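Local structure of proto-oncogene tyrosine-protein kinase receptor Ret (Danio rerio, 7AMK) at residues K64-S69 and L111-D116; V14-G19 and L60-T65; Y8-Y13 and L152-H157; S49-D54 and L85-G90. The protein is a receptor tyrosine kinase whose extracellular part, with four cadherin-like domains, assembles with the ligand GDNF and its co-receptor GFR alpha 1. The protein carries 4 engineered substitutions. All blocks are in the same frame, centred on the assembly; numbering follows the deposited sequence.

Contact 1: K64-S69 and L111-D116. With NAG (2-acetamido-2-deoxy-beta-D-glucopyranose), chain C; FUC (alpha-L-fucopyranose), chain B.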
# COMPACT_ATOMS: atom_id res chain seq x y z
N LYS A 64 50.12 4.55 48.15
CA LYS A 64 50.78 5.73 48.69
C LYS A 64 49.83 6.37 49.69
O LYS A 64 48.62 6.40 49.46
CB LYS A 64 51.14 6.72 47.58
CG LYS A 64 51.51 8.11 48.06
CD LYS A 64 51.09 9.15 47.05
CE LYS A 64 52.05 10.32 47.02
NZ LYS A 64 52.08 11.07 48.30
N THR A 65 50.36 6.86 50.81
CA THR A 65 49.52 7.59 51.76
C THR A 65 49.23 8.98 51.21
O THR A 65 50.15 9.75 50.90
CB THR A 65 50.20 7.68 53.12
OG1 THR A 65 50.50 6.36 53.58
CG2 THR A 65 49.28 8.37 54.14
N LEU A 66 47.94 9.29 51.07
CA LEU A 66 47.52 10.51 50.40
C LEU A 66 47.79 11.75 51.26
O LEU A 66 47.56 11.76 52.47
CB LEU A 66 46.02 10.42 50.08
CG LEU A 66 45.68 9.33 49.07
CD1 LEU A 66 44.21 9.38 48.76
CD2 LEU A 66 46.52 9.49 47.80
N GLU A 67 48.26 12.81 50.62
CA GLU A 67 48.64 14.01 51.34
C GLU A 67 47.94 15.22 50.76
O GLU A 67 47.39 15.18 49.66
CB GLU A 67 50.16 14.19 51.33
CG GLU A 67 50.80 13.48 52.51
CD GLU A 67 52.03 12.71 52.12
OE1 GLU A 67 52.38 12.72 50.92
OE2 GLU A 67 52.66 12.10 53.01
N TRP A 68 47.92 16.31 51.54
CA TRP A 68 47.33 17.55 51.06
C TRP A 68 47.84 17.93 49.67
O TRP A 68 47.06 18.29 48.79
CB TRP A 68 47.60 18.68 52.05
CG TRP A 68 46.97 18.46 53.38
CD1 TRP A 68 47.59 18.11 54.54
CD2 TRP A 68 45.57 18.55 53.68
NE1 TRP A 68 46.67 17.99 55.55
CE2 TRP A 68 45.42 18.25 55.05
CE3 TRP A 68 44.44 18.85 52.92
CZ2 TRP A 68 44.18 18.25 55.68
CZ3 TRP A 68 43.21 18.85 53.55
CH2 TRP A 68 43.09 18.55 54.91
N SER A 69 49.17 17.85 49.46
CA SER A 69 49.74 18.25 48.18
C SER A 69 49.27 17.36 47.03
O SER A 69 49.18 17.83 45.89
CB SER A 69 51.28 18.25 48.26
OG SER A 69 51.82 16.98 48.60
N LEU A 111 37.11 7.72 41.14
CA LEU A 111 37.36 8.02 42.53
C LEU A 111 37.18 9.52 42.74
O LEU A 111 37.51 10.33 41.87
CB LEU A 111 38.75 7.55 42.95
CG LEU A 111 39.04 6.05 42.79
CD1 LEU A 111 40.50 5.74 43.01
CD2 LEU A 111 38.22 5.22 43.76
N SER A 112 36.60 9.89 43.87
CA SER A 112 36.40 11.28 44.24
C SER A 112 37.36 11.58 45.37
O SER A 112 37.25 11.00 46.46
CB SER A 112 34.96 11.56 44.66
OG SER A 112 34.09 11.41 43.56
N PHE A 113 38.31 12.46 45.09
CA PHE A 113 39.36 12.81 46.03
C PHE A 113 38.86 14.02 46.80
O PHE A 113 38.76 15.12 46.25
CB PHE A 113 40.67 13.07 45.30
CG PHE A 113 41.86 13.21 46.19
CD1 PHE A 113 41.74 13.11 47.57
CD2 PHE A 113 43.12 13.46 45.65
CE1 PHE A 113 42.85 13.25 48.39
CE2 PHE A 113 44.24 13.60 46.48
CZ PHE A 113 44.10 13.50 47.84
N ILE A 114 38.51 13.82 48.06
CA ILE A 114 37.98 14.87 48.92
C ILE A 114 39.14 15.49 49.68
O ILE A 114 39.94 14.78 50.30
CB ILE A 114 36.92 14.30 49.88
CG1 ILE A 114 35.82 13.57 49.12
CG2 ILE A 114 36.35 15.41 50.77
CD1 ILE A 114 34.89 12.83 50.02
N ASN A 115 39.22 16.82 49.64
CA ASN A 115 40.31 17.56 50.27
C ASN A 115 40.09 17.69 51.78
O ASN A 115 40.01 18.77 52.34
CB ASN A 115 40.43 18.93 49.59
CG ASN A 115 41.59 19.77 50.11
OD1 ASN A 115 42.65 19.27 50.48
ND2 ASN A 115 41.39 21.08 50.12
N ASP A 116 39.98 16.54 52.44
CA ASP A 116 39.85 16.54 53.90
C ASP A 116 40.24 15.16 54.40
O ASP A 116 40.39 14.21 53.62
CB ASP A 116 38.42 16.91 54.33
CG ASP A 116 38.27 17.15 55.84
OD1 ASP A 116 39.28 17.22 56.58
OD2 ASP A 116 37.11 17.25 56.29
C1 NAG C . 42.39 21.99 50.57
C2 NAG C . 42.06 23.42 50.16
C3 NAG C . 43.14 24.37 50.64
C4 NAG C . 43.45 24.17 52.12
C5 NAG C . 43.68 22.69 52.43
C6 NAG C . 43.82 22.42 53.90
C7 NAG C . 40.70 23.46 48.11
C8 NAG C . 40.73 23.61 46.62
N2 NAG C . 41.89 23.53 48.72
O3 NAG C . 42.69 25.70 50.41
O4 NAG C . 44.65 24.86 52.45
O5 NAG C . 42.56 21.91 51.96
O6 NAG C . 42.55 22.47 54.54
O7 NAG C . 39.66 23.26 48.74
C1 FUC B . 42.64 23.35 55.67
C2 FUC B . 41.20 23.57 56.22
C3 FUC B . 40.63 22.29 56.83
C4 FUC B . 41.59 21.73 57.89
C5 FUC B . 43.01 21.58 57.30
C6 FUC B . 44.08 21.20 58.33
O2 FUC B . 40.31 24.07 55.23
O3 FUC B . 39.40 22.59 57.47
O4 FUC B . 41.60 22.59 59.02
O5 FUC B . 43.48 22.80 56.66
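Phe113, on strand 106-114, aims its side chain at the loop 64-69, and the far end of its ring does the touching. CE1 of Phe113 meets CD1 of Leu66 at 4.1 Å, the two side chains coming from opposite directions. Next to it, CZ of Phe113 lies 4.1 Å from the backbone O of Glu67, which sits at the ring's edge close to its plane. With CG anti to the backbone N (chi1 -171°), the ring stands in the buried interior, where Trp50 and Leu85 also touch it. This is one end of the first cadherin-like domain, a beta sandwich: the chain leaving strand 59-62 passes over the end of strand 106-114 and enters the short helix 68-72, with Glu67 at its N-cap position. At Asn115 the backbone makes an inverse gamma turn, and the side-chain amide of Asn115 brings its oxygen to the edge of the Trp68 indole. OD1 of Asn115 is 3.1 Å from CE3 of Trp68, near the ring plane, while the amide plane itself stands 84° to the indole. ND2 of Asn115 carries an N-linked glycan through a 1.4 Å bond to C1 of the NAG of chain C. C6 of that sugar lies over one face of Trp68, toward the rim, and the fucose brings its C5 to 3.9 Å from CH2 of Trp68. An alanine in place of Trp68 would remove the indole that both sugars touch and probably leave them freer to swing about Asn115. Asp116 turns its CB away from the loop, and it is its CA that approaches Trp68 CH2, at 3.9 Å.

Contact 2: V14-G19 and L60-T65. With NAG (2-acetamido-2-deoxy-beta-D-glucopyranose), chain O.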
# COMPACT_ATOMS: atom_id res chain seq x y z
N VAL A 14 42.48 12.60 52.10
CA VAL A 14 43.80 12.92 52.61
C VAL A 14 44.04 12.13 53.89
O VAL A 14 43.13 11.94 54.71
CB VAL A 14 43.93 14.44 52.86
CG1 VAL A 14 45.36 14.84 53.35
CG2 VAL A 14 43.56 15.22 51.59
N GLY A 15 45.26 11.63 54.05
CA GLY A 15 45.62 10.83 55.20
C GLY A 15 45.29 9.35 55.10
O GLY A 15 45.82 8.55 55.87
N GLN A 16 44.42 8.95 54.17
CA GLN A 16 44.25 7.53 53.91
C GLN A 16 45.59 6.88 53.63
O GLN A 16 46.40 7.39 52.85
CB GLN A 16 43.32 7.32 52.73
CG GLN A 16 42.44 6.16 52.95
CD GLN A 16 41.22 6.20 52.11
OE1 GLN A 16 40.91 7.23 51.50
NE2 GLN A 16 40.52 5.08 52.03
N GLN A 17 45.79 5.71 54.24
CA GLN A 17 47.10 5.08 54.39
C GLN A 17 47.46 4.17 53.22
O GLN A 17 46.60 3.49 52.65
CB GLN A 17 47.15 4.27 55.69
CG GLN A 17 46.92 5.07 56.96
CD GLN A 17 47.27 4.29 58.22
OE1 GLN A 17 48.44 4.22 58.63
NE2 GLN A 17 46.26 3.69 58.85
N GLN A 18 48.76 4.14 52.90
CA GLN A 18 49.32 3.16 51.98
C GLN A 18 48.89 1.75 52.38
O GLN A 18 48.96 1.36 53.54
CB GLN A 18 50.85 3.27 51.99
CG GLN A 18 51.62 2.30 51.09
CD GLN A 18 53.14 2.37 51.29
OE1 GLN A 18 53.68 1.78 52.23
NE2 GLN A 18 53.83 3.11 50.42
N GLY A 19 48.46 0.97 51.39
CA GLY A 19 48.13 -0.41 51.62
C GLY A 19 46.70 -0.66 52.01
O GLY A 19 46.31 -1.82 52.17
N LEU A 60 41.56 -3.32 44.68
CA LEU A 60 42.33 -2.10 44.43
C LEU A 60 42.76 -1.49 45.77
O LEU A 60 41.93 -1.31 46.67
CB LEU A 60 41.50 -1.11 43.62
CG LEU A 60 42.05 0.25 43.19
CD1 LEU A 60 43.20 0.08 42.21
CD2 LEU A 60 40.92 1.06 42.56
N TYR A 61 44.05 -1.18 45.88
CA TYR A 61 44.69 -0.68 47.10
C TYR A 61 45.36 0.67 46.86
O TYR A 61 45.87 0.95 45.77
CB TYR A 61 45.78 -1.65 47.61
CG TYR A 61 45.31 -3.00 48.09
CD1 TYR A 61 44.92 -3.18 49.41
CD2 TYR A 61 45.29 -4.10 47.24
CE1 TYR A 61 44.48 -4.42 49.86
CE2 TYR A 61 44.87 -5.34 47.68
CZ TYR A 61 44.46 -5.49 48.99
OH TYR A 61 44.03 -6.72 49.43
N LEU A 62 45.41 1.48 47.91
CA LEU A 62 46.31 2.63 47.89
C LEU A 62 47.76 2.18 47.92
O LEU A 62 48.16 1.37 48.77
CB LEU A 62 46.03 3.54 49.08
CG LEU A 62 44.88 4.51 48.87
CD1 LEU A 62 44.73 5.29 50.15
CD2 LEU A 62 45.24 5.43 47.72
N ASN A 63 48.55 2.70 46.99
CA ASN A 63 49.99 2.45 46.92
C ASN A 63 50.79 3.56 47.58
O ASN A 63 52.03 3.52 47.58
CB ASN A 63 50.40 2.27 45.45
CG ASN A 63 51.88 1.94 45.27
OD1 ASN A 63 52.43 1.07 45.95
ND2 ASN A 63 52.53 2.64 44.34
N LYS A 64 50.12 4.55 48.15
CA LYS A 64 50.78 5.73 48.69
C LYS A 64 49.83 6.37 49.69
O LYS A 64 48.62 6.40 49.46
CB LYS A 64 51.14 6.72 47.58
CG LYS A 64 51.51 8.11 48.06
CD LYS A 64 51.09 9.15 47.05
CE LYS A 64 52.05 10.32 47.02
NZ LYS A 64 52.08 11.07 48.30
N THR A 65 50.36 6.86 50.81
CA THR A 65 49.52 7.59 51.76
C THR A 65 49.23 8.98 51.21
O THR A 65 50.15 9.75 50.90
CB THR A 65 50.20 7.68 53.12
OG1 THR A 65 50.50 6.36 53.58
CG2 THR A 65 49.28 8.37 54.14
C1 NAG O . 53.94 2.46 44.07
C2 NAG O . 54.22 1.58 42.86
C3 NAG O . 55.72 1.37 42.72
C4 NAG O . 56.44 2.71 42.64
C5 NAG O . 56.05 3.64 43.80
C6 NAG O . 56.56 5.05 43.60
C7 NAG O . 52.47 -0.01 42.18
C8 NAG O . 51.88 -1.37 42.40
N2 NAG O . 53.53 0.30 42.94
O3 NAG O . 55.97 0.60 41.55
O4 NAG O . 57.85 2.52 42.64
O5 NAG O . 54.62 3.73 43.92
O6 NAG O . 56.85 5.71 44.83
O7 NAG O . 52.02 0.77 41.35
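At the glycosylated corner where strand 59-62 runs out, the loop 14-19 is tied on by a backbone bond, Gly19 N to Leu62 O at 2.7 Å, the donor tilted 31° from the carbonyl plane. O of Gly19 comes obliquely to the Tyr61 ring, 3.4 Å from its CD1. The second tie uses a side chain: Gln18 N donates to OG1 of Thr65 at 2.9 Å, a nearly straight bond (163° at the hydrogen). With OG1 beside its own backbone N (chi1 -56°), Thr65 offers the hydroxyl to Gln18 and sends CG2 to within 3.3 Å of Gln16 O. A valine at Thr65 would keep the bulk but probably leave Gln18 N without its acceptor. In the beta sandwich of this cadherin-like domain, the loop carries the chain from strand 7-14 in one sheet to strand 21-24 in the other, where that strand pairs antiparallel with 59-62. An apolar contact adds to these ties: CD1 of Leu62 meets CB of Gln16 at 3.6 Å, the side chains crossing at about a right angle; the amide end of Gln16 is held elsewhere, its OE1 accepting from Tyr13 N. The side chain of Gln18, extended beyond CG, reaches Asn63 and makes a weak bond from NE2 to its O, 3.4 Å. CB of Asn63 points away from the loop, and ND2 is bonded to C1 of the NAG of chain O and donates to Ser49 O.

Contact 3: Y8-Y13 and L152-H157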
# COMPACT_ATOMS: atom_id res chain seq x y z
N TYR A 8 32.87 1.81 38.59
CA TYR A 8 33.01 1.75 40.03
C TYR A 8 33.26 3.15 40.55
O TYR A 8 33.84 3.99 39.85
CB TYR A 8 34.14 0.81 40.47
CG TYR A 8 33.89 -0.65 40.19
CD1 TYR A 8 34.18 -1.20 38.94
CD2 TYR A 8 33.37 -1.49 41.18
CE1 TYR A 8 33.95 -2.54 38.68
CE2 TYR A 8 33.14 -2.83 40.93
CZ TYR A 8 33.42 -3.34 39.69
OH TYR A 8 33.19 -4.67 39.45
N THR A 9 32.81 3.42 41.77
CA THR A 9 33.05 4.73 42.36
C THR A 9 33.37 4.58 43.83
O THR A 9 32.96 3.61 44.48
CB THR A 9 31.85 5.70 42.18
OG1 THR A 9 30.71 5.21 42.90
CG2 THR A 9 31.50 5.81 40.72
N GLU A 10 34.13 5.53 44.35
CA GLU A 10 34.41 5.61 45.77
C GLU A 10 35.05 6.96 46.05
O GLU A 10 35.48 7.67 45.14
CB GLU A 10 35.32 4.47 46.24
CG GLU A 10 34.58 3.32 46.95
CD GLU A 10 33.95 3.74 48.30
OE1 GLU A 10 34.05 4.92 48.72
OE2 GLU A 10 33.33 2.86 48.94
N ASN A 11 35.06 7.32 47.33
CA ASN A 11 35.76 8.49 47.82
C ASN A 11 37.09 8.08 48.43
O ASN A 11 37.22 6.99 49.00
CB ASN A 11 34.92 9.21 48.88
CG ASN A 11 33.51 9.49 48.40
OD1 ASN A 11 33.31 10.00 47.30
ND2 ASN A 11 32.53 9.13 49.21
N ILE A 12 38.08 8.94 48.28
CA ILE A 12 39.36 8.78 48.95
C ILE A 12 39.66 10.09 49.65
O ILE A 12 39.24 11.17 49.23
CB ILE A 12 40.50 8.39 47.96
CG1 ILE A 12 40.61 9.40 46.82
CG2 ILE A 12 40.31 6.97 47.43
CD1 ILE A 12 41.76 9.09 45.86
N TYR A 13 40.39 9.98 50.75
CA TYR A 13 40.63 11.11 51.63
C TYR A 13 42.12 11.33 51.81
O TYR A 13 42.92 10.40 51.71
CB TYR A 13 39.99 10.88 53.01
CG TYR A 13 38.50 10.74 52.93
CD1 TYR A 13 37.68 11.85 53.02
CD2 TYR A 13 37.91 9.49 52.76
CE1 TYR A 13 36.31 11.74 52.95
CE2 TYR A 13 36.53 9.37 52.69
CZ TYR A 13 35.74 10.50 52.78
OH TYR A 13 34.37 10.41 52.72
N LEU A 152 30.19 -6.60 48.42
CA LEU A 152 29.26 -5.79 49.19
C LEU A 152 29.91 -4.95 50.30
O LEU A 152 29.36 -3.91 50.67
CB LEU A 152 28.17 -6.69 49.80
CG LEU A 152 27.15 -7.22 48.79
CD1 LEU A 152 26.05 -8.05 49.45
CD2 LEU A 152 26.56 -6.06 48.00
N ARG A 153 31.05 -5.35 50.85
CA ARG A 153 31.71 -4.55 51.88
C ARG A 153 32.21 -3.22 51.33
O ARG A 153 32.84 -3.17 50.28
CB ARG A 153 32.90 -5.29 52.49
CG ARG A 153 32.57 -6.36 53.51
CD ARG A 153 33.78 -7.24 53.86
NE ARG A 153 34.30 -7.96 52.69
CZ ARG A 153 35.26 -8.88 52.75
NH1 ARG A 153 35.80 -9.25 53.89
NH2 ARG A 153 35.68 -9.46 51.62
N ARG A 154 31.97 -2.13 52.07
CA ARG A 154 32.59 -0.85 51.74
C ARG A 154 33.95 -0.82 52.43
O ARG A 154 34.07 -0.48 53.60
CB ARG A 154 31.69 0.32 52.14
CG ARG A 154 30.32 0.28 51.45
CD ARG A 154 29.71 1.68 51.33
NE ARG A 154 30.61 2.66 50.72
CZ ARG A 154 30.32 3.95 50.60
NH1 ARG A 154 29.18 4.45 51.05
NH2 ARG A 154 31.19 4.77 50.00
N PHE A 155 34.99 -1.21 51.68
CA PHE A 155 36.34 -1.33 52.24
C PHE A 155 36.77 -0.08 53.00
O PHE A 155 37.32 -0.18 54.10
CB PHE A 155 37.33 -1.65 51.12
CG PHE A 155 37.22 -3.07 50.59
CD1 PHE A 155 36.51 -4.03 51.29
CD2 PHE A 155 37.85 -3.44 49.41
CE1 PHE A 155 36.41 -5.33 50.81
CE2 PHE A 155 37.77 -4.73 48.94
CZ PHE A 155 37.05 -5.68 49.63
N THR A 156 36.50 1.11 52.45
CA THR A 156 36.99 2.34 53.08
C THR A 156 36.32 2.57 54.44
O THR A 156 36.97 3.03 55.39
CB THR A 156 36.75 3.53 52.15
OG1 THR A 156 35.39 3.54 51.69
CG2 THR A 156 37.68 3.44 50.92
N HIS A 157 35.04 2.24 54.56
CA HIS A 157 34.30 2.56 55.77
C HIS A 157 34.52 1.55 56.89
O HIS A 157 34.43 1.92 58.07
CB HIS A 157 32.83 2.69 55.44
CG HIS A 157 32.52 3.88 54.59
ND1 HIS A 157 32.82 3.93 53.24
CD2 HIS A 157 32.00 5.09 54.90
CE1 HIS A 157 32.46 5.10 52.76
NE2 HIS A 157 31.95 5.82 53.74
O HOH W 1 34.69 6.28 51.00
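Glu10 and Arg154 form a largely buried salt bridge at the junction of the first two cadherin-like domains, joining the outermost strand 7-14 of one to the segment leading into helix 155-160 of the other. CB of Glu10 leaves the strand to one side of the 152-157 segment, and the side chain runs on past Leu23. A bend at chi2 (-66°) then turns the carboxylate to Arg154, bringing CD of Glu10 to 3.4 Å from NH2. At the tip the two oxygens divide the work. OE1 takes the backbone N of its neighbour, Asn11 N, at 3.0 Å on its anti lone pair, and a water that donates to it; its bond from Arg154 NH2 is weak. OE2 is gripped side-on by two nitrogens of Arg154, NE at 3.3 Å and NH2 at 3.1 Å. Both donors come from the same face of the carboxylate, whose plane is turned 42° from the guanidinium, while OE2 stays close to the guanidinium plane. The remaining nitrogen, NH1, binds Thr128 O and Glu133, so the guanidinium has acceptors on NE, NH2 and NH1, and its charge probably helps keep Glu10 ionised. His157 rests CE1 over one face of the guanidinium, toward the rim. The water on Glu10 OE1 also lies 2.9 Å from OG1 of Thr156 and donates weakly to Asn11 O, so it spans the two domains. The methyl of Thr156 comes down on the same carbonyl, CG2 standing 4.1 Å from Asn11 O.

Contact 4: S49-D54 and L85-G90. With NAG (2-acetamido-2-deoxy-beta-D-glucopyranose), chain O.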
# COMPACT_ATOMS: atom_id res chain seq x y z
N SER A 49 49.97 5.71 39.67
CA SER A 49 50.95 5.07 40.55
C SER A 49 50.71 5.34 42.03
O SER A 49 51.51 4.88 42.85
CB SER A 49 52.35 5.52 40.17
OG SER A 49 52.75 4.79 39.02
N TRP A 50 49.64 6.07 42.39
CA TRP A 50 49.12 6.06 43.75
C TRP A 50 48.40 4.76 44.10
O TRP A 50 47.98 4.59 45.25
CB TRP A 50 48.13 7.21 43.98
CG TRP A 50 48.63 8.59 43.66
CD1 TRP A 50 49.88 8.94 43.26
CD2 TRP A 50 47.86 9.80 43.69
NE1 TRP A 50 49.95 10.29 43.05
CE2 TRP A 50 48.73 10.85 43.30
CE3 TRP A 50 46.54 10.11 44.02
CZ2 TRP A 50 48.31 12.17 43.23
CZ3 TRP A 50 46.12 11.42 43.95
CH2 TRP A 50 47.01 12.44 43.56
N PHE A 51 48.19 3.87 43.14
CA PHE A 51 47.28 2.75 43.36
C PHE A 51 47.93 1.45 42.91
O PHE A 51 48.85 1.44 42.09
CB PHE A 51 45.95 2.96 42.62
CG PHE A 51 45.26 4.25 42.95
CD1 PHE A 51 44.45 4.35 44.07
CD2 PHE A 51 45.45 5.37 42.16
CE1 PHE A 51 43.82 5.55 44.38
CE2 PHE A 51 44.81 6.56 42.47
CZ PHE A 51 44.01 6.65 43.58
N HIS A 52 47.43 0.35 43.46
CA HIS A 52 47.89 -0.98 43.10
C HIS A 52 46.69 -1.92 43.10
O HIS A 52 45.89 -1.88 44.03
CB HIS A 52 48.96 -1.46 44.08
CG HIS A 52 49.20 -2.94 44.06
ND1 HIS A 52 50.04 -3.55 43.14
CD2 HIS A 52 48.74 -3.93 44.86
CE1 HIS A 52 50.06 -4.85 43.36
NE2 HIS A 52 49.28 -5.11 44.39
N ILE A 53 46.54 -2.73 42.05
CA ILE A 53 45.46 -3.71 41.98
C ILE A 53 46.07 -5.10 42.09
O ILE A 53 47.09 -5.39 41.47
CB ILE A 53 44.59 -3.57 40.71
CG1 ILE A 53 43.17 -4.13 40.95
CG2 ILE A 53 45.23 -4.26 39.49
CD1 ILE A 53 42.21 -4.01 39.75
N ASP A 54 45.46 -5.93 42.92
CA ASP A 54 45.96 -7.29 43.05
C ASP A 54 45.58 -8.09 41.81
O ASP A 54 44.40 -8.18 41.46
CB ASP A 54 45.38 -7.93 44.31
CG ASP A 54 45.97 -9.26 44.58
OD1 ASP A 54 45.71 -10.18 43.79
OD2 ASP A 54 46.74 -9.36 45.56
N LEU A 85 38.97 11.32 40.15
CA LEU A 85 40.05 10.58 39.51
C LEU A 85 39.42 9.43 38.77
O LEU A 85 38.62 8.69 39.35
CB LEU A 85 41.06 10.04 40.54
CG LEU A 85 42.08 10.99 41.15
CD1 LEU A 85 41.39 12.17 41.78
CD2 LEU A 85 42.95 10.27 42.18
N THR A 86 39.79 9.26 37.51
CA THR A 86 39.28 8.16 36.70
C THR A 86 40.43 7.20 36.39
O THR A 86 41.37 7.57 35.69
CB THR A 86 38.62 8.67 35.42
OG1 THR A 86 37.54 9.53 35.78
CG2 THR A 86 38.07 7.52 34.63
N LEU A 87 40.34 5.98 36.92
CA LEU A 87 41.27 4.89 36.66
C LEU A 87 40.66 3.90 35.68
O LEU A 87 39.45 3.71 35.63
CB LEU A 87 41.62 4.14 37.95
CG LEU A 87 42.44 4.88 38.99
CD1 LEU A 87 42.44 4.10 40.30
CD2 LEU A 87 43.84 5.10 38.46
N LYS A 88 41.53 3.25 34.92
CA LYS A 88 41.13 2.20 34.00
C LYS A 88 41.73 0.88 34.50
O LYS A 88 42.94 0.78 34.73
CB LYS A 88 41.60 2.51 32.57
CG LYS A 88 40.67 3.45 31.81
CD LYS A 88 39.24 2.93 31.89
N VAL A 89 40.87 -0.11 34.66
CA VAL A 89 41.27 -1.43 35.10
C VAL A 89 40.97 -2.40 33.97
O VAL A 89 39.85 -2.43 33.44
CB VAL A 89 40.57 -1.82 36.41
CG1 VAL A 89 40.82 -3.28 36.77
CG2 VAL A 89 41.05 -0.88 37.53
N GLY A 90 41.98 -3.17 33.56
CA GLY A 90 41.81 -4.19 32.54
C GLY A 90 41.84 -5.59 33.12
O GLY A 90 42.38 -5.82 34.21
C1 NAG O . 53.94 2.46 44.07
C2 NAG O . 54.22 1.58 42.86
C3 NAG O . 55.72 1.37 42.72
C4 NAG O . 56.44 2.71 42.64
C5 NAG O . 56.05 3.64 43.80
C6 NAG O . 56.56 5.05 43.60
C7 NAG O . 52.47 -0.01 42.18
C8 NAG O . 51.88 -1.37 42.40
N2 NAG O . 53.53 0.30 42.94
O3 NAG O . 55.97 0.60 41.55
O4 NAG O . 57.85 2.52 42.64
O5 NAG O . 54.62 3.73 43.92
O6 NAG O . 56.85 5.71 44.83
O7 NAG O . 52.02 0.77 41.35
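The ring of Phe51 is roofed by Leu87, whose CD1 sits over one face 3.9 Å from the ring centroid and 18° off the normal, a CH-pi contact. CB of the neighbouring Trp50 lies against the opposite face, so the phenyl is sandwiched. Its edge is taken by Leu85: CD2 of Leu85 comes near the ring plane at 4.0 Å from Phe51 CZ. The same methyl also touches Trp50, at 3.8 Å from its CZ3, the two side chains crossing at about a right angle. Farther along, Ile53 and Val89 reach toward each other tip to tip. Ile53 throws CG1 anti to its backbone N (chi1 -155°), which extends CD1 across to CG1 of Val89 at 3.4 Å, tighter than a usual carbon contact. Strands 51-53 and 85-90 run nearly parallel, 20° between their directions, with axes 10.0 Å apart: they belong to the two facing sheets of the beta sandwich, and these side chains fill its core together with Leu60, Leu40 and Leu111. No hydrogen bond crosses between the two segments, so the sheets are held here by apolar contact and the exclusion of water, and by how closely the methyls fit the ring.

In the fold
All four contacts gather in the first cadherin-like domain and its joint with the second. Contacts 1 and 2 lie about 9 Å apart, centre to centre, and share Lys64 and Thr65; backbone bonds of Leu66 to Gly15 and Gln16 sew them together. Contact 3 backs onto contact 1 through strand pairing, Ser112 bonding with Glu10 and Ile12. Contact 4 is about 12 Å from contact 2, centre to centre, and their strands 51-53 and 59-62 pair, Tyr61 N meeting His52 O at 2.7 Å. Ile12 brings contact 3 to contact 4, CD1 packing on Phe51 and Leu85. Both contact 2 and contact 4 touch the NAG on Asn63, whereas contact 1 bears the Asn115 glycan.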